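Local coordinates for putative zinc protease (Bordetella pertussis, PDB 3IH6), which probably acts as a zinc-dependent metalloendopeptidase of the M16 family, this chain being a fragment that includes part of an inactive domain, at residues E[25-33]-E[100-109]. Residues are numbered along the deposited sequence; the frame is centred on the assembly and turned at random.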
ATOM      1  N   PRO E  25      20.914 -21.241   8.193  1.00 25.15           N
ATOM      2  CA  PRO E  25      20.758 -21.200   9.648  1.00 23.77           C
ATOM      3  C   PRO E  25      20.592 -19.768  10.173  1.00 22.24           C
ATOM      4  O   PRO E  25      21.063 -18.816   9.560  1.00 20.99           O
ATOM      5  CB  PRO E  25      22.051 -21.841  10.156  1.00 23.27           C
ATOM      6  CG  PRO E  25      22.537 -22.658   8.998  1.00 23.90           C
ATOM      7  CD  PRO E  25      22.210 -21.824   7.806  1.00 24.65           C
ATOM      8  N   LEU E  26      19.860 -19.646  11.271  1.00 21.90           N
ATOM      9  CA  LEU E  26      19.678 -18.401  11.971  1.00 22.31           C
ATOM     10  C   LEU E  26      19.973 -18.642  13.423  1.00 22.09           C
ATOM     11  O   LEU E  26      19.603 -19.682  13.960  1.00 22.53           O
ATOM     12  CB  LEU E  26      18.239 -17.882  11.809  1.00 22.94           C
ATOM     13  CG  LEU E  26      17.946 -17.359  10.400  1.00 24.53           C
ATOM     14  CD1 LEU E  26      16.701 -18.005   9.806  1.00 25.41           C
ATOM     15  CD2 LEU E  26      17.905 -15.834  10.350  1.00 27.13           C
ATOM     16  N   VAL E  27      20.675 -17.701  14.043  1.00 21.73           N
ATOM     17  CA  VAL E  27      20.818 -17.679  15.489  1.00 22.08           C
ATOM     18  C   VAL E  27      20.209 -16.403  15.994  1.00 22.73           C
ATOM     19  O   VAL E  27      20.051 -15.437  15.223  1.00 22.35           O
ATOM     20  CB  VAL E  27      22.277 -17.826  15.973  1.00 21.87           C
ATOM     21  CG1 VAL E  27      22.751 -19.228  15.667  1.00 22.38           C
ATOM     22  CG2 VAL E  27      23.198 -16.773  15.364  1.00 21.58           C
ATOM     23  N   ALA E  28      19.825 -16.419  17.271  1.00 22.40           N
ATOM     24  CA  ALA E  28      19.062 -15.334  17.847  1.00 22.62           C
ATOM     25  C   ALA E  28      19.341 -15.155  19.315  1.00 22.91           C
ATOM     26  O   ALA E  28      19.622 -16.122  20.036  1.00 23.09           O
ATOM     27  CB  ALA E  28      17.547 -15.553  17.622  1.00 22.65           C
ATOM     28  N   ALA E  29      19.240 -13.902  19.758  1.00 23.08           N
ATOM     29  CA  ALA E  29      19.184 -13.590  21.177  1.00 22.89           C
ATOM     30  C   ALA E  29      17.936 -12.746  21.554  1.00 22.59           C
ATOM     31  O   ALA E  29      17.704 -11.660  21.005  1.00 22.41           O
ATOM     32  CB  ALA E  29      20.464 -12.902  21.635  1.00 22.57           C
HETATM   33  N   MSE E  30      17.160 -13.259  22.507  1.00 21.17           N
HETATM   34  CA  MSE E  30      15.956 -12.578  22.995  1.00 21.19           C
HETATM   35  C   MSE E  30      16.166 -11.843  24.322  1.00 19.57           C
HETATM   36  O   MSE E  30      16.784 -12.371  25.254  1.00 19.45           O
HETATM   37  CB  MSE E  30      14.829 -13.598  23.199  1.00 21.89           C
HETATM   38  CG  MSE E  30      13.437 -12.987  23.179  1.00 24.41           C
HETATM   39 SE   MSE E  30      12.943 -12.797  21.310  0.50 30.30          SE
HETATM   40  CE  MSE E  30      13.469 -14.624  20.727  1.00 27.71           C
ATOM     41  N   TYR E  31      15.590 -10.642  24.407  1.00 18.45           N
ATOM     42  CA  TYR E  31      15.638  -9.813  25.589  1.00 17.36           C
ATOM     43  C   TYR E  31      14.222  -9.269  25.862  1.00 18.12           C
ATOM     44  O   TYR E  31      13.349  -9.283  24.966  1.00 19.17           O
ATOM     45  CB  TYR E  31      16.595  -8.652  25.359  1.00 16.82           C
ATOM     46  CG  TYR E  31      18.032  -9.025  25.101  1.00 15.88           C
ATOM     47  CD1 TYR E  31      18.986  -9.036  26.147  1.00 15.16           C
ATOM     48  CD2 TYR E  31      18.456  -9.364  23.826  1.00 15.30           C
ATOM     49  CE1 TYR E  31      20.347  -9.379  25.911  1.00 13.14           C
ATOM     50  CE2 TYR E  31      19.805  -9.724  23.577  1.00 16.51           C
ATOM     51  CZ  TYR E  31      20.743  -9.728  24.630  1.00 16.21           C
ATOM     52  OH  TYR E  31      22.060 -10.058  24.347  1.00 15.18           O
ATOM     53  N   HIS E  32      13.961  -8.792  27.072  1.00 17.48           N
ATOM     54  CA  HIS E  32      12.654  -8.156  27.334  1.00 19.83           C
ATOM     55  C   HIS E  32      12.602  -6.629  27.243  1.00 19.52           C
ATOM     56  O   HIS E  32      13.596  -5.965  27.479  1.00 19.73           O
ATOM     57  CB  HIS E  32      11.956  -8.680  28.603  1.00 19.51           C
ATOM     58  CG  HIS E  32      12.541  -8.191  29.894  1.00 20.98           C
ATOM     59  ND1 HIS E  32      13.391  -8.965  30.660  1.00 23.92           N
ATOM     60  CD2 HIS E  32      12.329  -7.053  30.603  1.00 21.38           C
ATOM     61  CE1 HIS E  32      13.691  -8.316  31.779  1.00 23.33           C
ATOM     62  NE2 HIS E  32      13.058  -7.156  31.771  1.00 20.80           N
ATOM     63  N   LEU E  33      11.434  -6.087  26.894  1.00 20.24           N
ATOM     64  CA  LEU E  33      11.246  -4.628  26.796  1.00 20.48           C
ATOM     65  C   LEU E  33      10.918  -4.032  28.154  1.00 20.44           C
ATOM     66  O   LEU E  33      10.324  -4.715  28.968  1.00 21.87           O
ATOM     67  CB  LEU E  33      10.090  -4.289  25.825  1.00 20.78           C
ATOM     68  CG  LEU E  33      10.224  -4.777  24.367  1.00 19.94           C
ATOM     69  CD1 LEU E  33       8.943  -4.595  23.571  1.00 16.94           C
ATOM     70  CD2 LEU E  33      11.406  -4.147  23.666  1.00 18.33           C
ATOM     71  N   ALA E 100      28.972 -17.057  15.879  1.00 19.50           N
ATOM     72  CA  ALA E 100      28.049 -15.980  15.499  1.00 19.06           C
ATOM     73  C   ALA E 100      27.259 -15.503  16.709  1.00 17.90           C
ATOM     74  O   ALA E 100      27.240 -14.331  17.026  1.00 17.37           O
ATOM     75  CB  ALA E 100      27.081 -16.417  14.339  1.00 18.83           C
ATOM     76  N   LEU E 101      26.631 -16.436  17.403  1.00 18.05           N
ATOM     77  CA  LEU E 101      25.810 -16.118  18.559  1.00 18.80           C
ATOM     78  C   LEU E 101      26.680 -15.471  19.657  1.00 19.63           C
ATOM     79  O   LEU E 101      26.243 -14.551  20.362  1.00 19.55           O
ATOM     80  CB  LEU E 101      25.156 -17.408  19.041  1.00 18.54           C
ATOM     81  CG  LEU E 101      23.967 -17.393  20.005  1.00 19.73           C
ATOM     82  CD1 LEU E 101      22.875 -16.434  19.583  1.00 17.39           C
ATOM     83  CD2 LEU E 101      23.433 -18.806  20.099  1.00 18.67           C
ATOM     84  N   GLN E 102      27.917 -15.976  19.782  1.00 20.52           N
ATOM     85  CA  GLN E 102      28.934 -15.430  20.678  1.00 21.44           C
ATOM     86  C   GLN E 102      29.185 -13.953  20.387  1.00 21.40           C
ATOM     87  O   GLN E 102      29.082 -13.119  21.296  1.00 22.43           O
ATOM     88  CB  GLN E 102      30.256 -16.203  20.546  1.00 21.33           C
ATOM     89  CG  GLN E 102      31.476 -15.460  21.100  1.00 24.79           C
ATOM     90  CD  GLN E 102      31.314 -15.097  22.568  1.00 28.93           C
ATOM     91  OE1 GLN E 102      30.746 -15.873  23.338  1.00 28.53           O
ATOM     92  NE2 GLN E 102      31.792 -13.903  22.960  1.00 29.61           N
ATOM     93  N   THR E 103      29.541 -13.638  19.140  1.00 20.37           N
ATOM     94  CA  THR E 103      29.802 -12.271  18.770  1.00 20.14           C
ATOM     95  C   THR E 103      28.548 -11.397  18.850  1.00 19.66           C
ATOM     96  O   THR E 103      28.640 -10.265  19.294  1.00 20.64           O
ATOM     97  CB  THR E 103      30.431 -12.163  17.376  1.00 20.24           C
ATOM     98  OG1 THR E 103      31.574 -13.034  17.293  1.00 21.76           O
ATOM     99  CG2 THR E 103      30.854 -10.708  17.075  1.00 18.51           C
ATOM    100  N   LEU E 104      27.397 -11.898  18.394  1.00 18.99           N
ATOM    101  CA  LEU E 104      26.134 -11.125  18.484  1.00 18.20           C
ATOM    102  C   LEU E 104      25.832 -10.645  19.921  1.00 17.42           C
ATOM    103  O   LEU E 104      25.461  -9.490  20.128  1.00 16.87           O
ATOM    104  CB  LEU E 104      24.928 -11.959  17.995  1.00 18.23           C
ATOM    105  CG  LEU E 104      23.554 -11.268  18.128  1.00 18.76           C
ATOM    106  CD1 LEU E 104      23.084 -10.800  16.775  1.00 19.14           C
ATOM    107  CD2 LEU E 104      22.566 -12.243  18.683  1.00 22.51           C
ATOM    108  N   THR E 105      25.921 -11.546  20.896  1.00 17.08           N
ATOM    109  CA  THR E 105      25.586 -11.172  22.279  1.00 16.63           C
ATOM    110  C   THR E 105      26.680 -10.293  22.907  1.00 16.78           C
ATOM    111  O   THR E 105      26.379  -9.389  23.687  1.00 16.72           O
ATOM    112  CB  THR E 105      25.350 -12.391  23.198  1.00 16.86           C
ATOM    113  OG1 THR E 105      26.520 -13.216  23.198  1.00 16.67           O
ATOM    114  CG2 THR E 105      24.134 -13.201  22.765  1.00 17.30           C
ATOM    115  N   ALA E 106      27.947 -10.553  22.589  1.00 17.07           N
ATOM    116  CA  ALA E 106      29.026  -9.636  23.037  1.00 17.11           C
ATOM    117  C   ALA E 106      28.802  -8.203  22.573  1.00 17.07           C
ATOM    118  O   ALA E 106      29.047  -7.265  23.316  1.00 18.92           O
ATOM    119  CB  ALA E 106      30.384 -10.129  22.613  1.00 16.91           C
ATOM    120  N   THR E 107      28.312  -8.005  21.355  1.00 17.48           N
ATOM    121  CA  THR E 107      28.162  -6.631  20.822  1.00 16.19           C
ATOM    122  C   THR E 107      27.031  -5.956  21.557  1.00 16.64           C
ATOM    123  O   THR E 107      27.119  -4.778  21.946  1.00 16.96           O
ATOM    124  CB  THR E 107      27.786  -6.656  19.304  1.00 16.43           C
ATOM    125  OG1 THR E 107      28.743  -7.424  18.581  1.00 12.49           O
ATOM    126  CG2 THR E 107      27.646  -5.247  18.719  1.00 13.71           C
ATOM    127  N   LEU E 108      25.961  -6.715  21.743  1.00 16.55           N
ATOM    128  CA  LEU E 108      24.743  -6.199  22.363  1.00 17.80           C
ATOM    129  C   LEU E 108      24.969  -5.821  23.816  1.00 18.18           C
ATOM    130  O   LEU E 108      24.531  -4.772  24.256  1.00 19.63           O
ATOM    131  CB  LEU E 108      23.603  -7.218  22.263  1.00 17.75           C
ATOM    132  CG  LEU E 108      23.020  -7.476  20.876  1.00 16.48           C
ATOM    133  CD1 LEU E 108      22.013  -8.659  20.888  1.00 14.00           C
ATOM    134  CD2 LEU E 108      22.422  -6.232  20.236  1.00 21.34           C
ATOM    135  N   GLU E 109      25.685  -6.672  24.542  1.00 18.38           N
ATOM    136  CA  GLU E 109      25.888  -6.526  25.971  1.00 17.64           C
ATOM    137  C   GLU E 109      27.166  -5.787  26.376  1.00 17.84           C
ATOM    138  O   GLU E 109      27.461  -5.621  27.581  1.00 17.44           O
ATOM    139  CB  GLU E 109      25.819  -7.907  26.601  1.00 17.76           C
ATOM    140  CG  GLU E 109      24.531  -8.613  26.177  1.00 17.29           C
ATOM    141  CD  GLU E 109      24.469 -10.049  26.602  1.00 15.88           C
ATOM    142  OE1 GLU E 109      25.377 -10.543  27.331  1.00 14.44           O
ATOM    143  OE2 GLU E 109      23.482 -10.690  26.225  1.00 17.13           O
TER
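Tyr31 lies between Leu108 and Glu109 at one end of this strand–helix contact. Its CG is anti to its own carbonyl carbon, and the ring extends from strand 26-32 to the helix. Leu108 CD1 packs obliquely against the ring, 3.6 Å from Tyr31 CE2. Glu109 arrives at the hydroxyl edge, with OE2 near the ring plane. The carboxylate stands at 90° to the ring. Tyr31 OH donates to Glu109 OE2, but the modelled length of 2.4 Å is very short and the position of OE2 is less certain, so the exact geometry is doubtful. The other carboxylate oxygen, OE1, forms a salt bridge with Arg186.

Toward the N-terminal end of the strand the contact is mostly apolar. Ala29 points its CB at the helix, where it meets Leu104 CD2 at 3.7 Å and Thr105 CG2 at 3.9 Å. Leu101 has CG anti to its backbone N (chi1 -164°), which carries the side chain over to the strand. Leu101 CD1 rests 3.3 Å from Ala28 O and 3.9 Å from Val27 CB.

This is helix-on-sheet packing in an alpha+beta fragment of the M16 family. Helix 97-109 packs on one face of a five-stranded antiparallel sheet, over strand 26-32 and its neighbours 84-90 and 187-191. Its segment 100-109 runs at 31° to strand 26-32, and the two axes come within 8.4 Å at their closest approach. On the other face, Ala28 and Met30 pack on Trp155 of a second subunit.

At the Ala100 end, Val27 CG2 touches Ala100 CB at 4.0 Å. Leu104 also packs on Leu59 and Leu63 of helix 58-63.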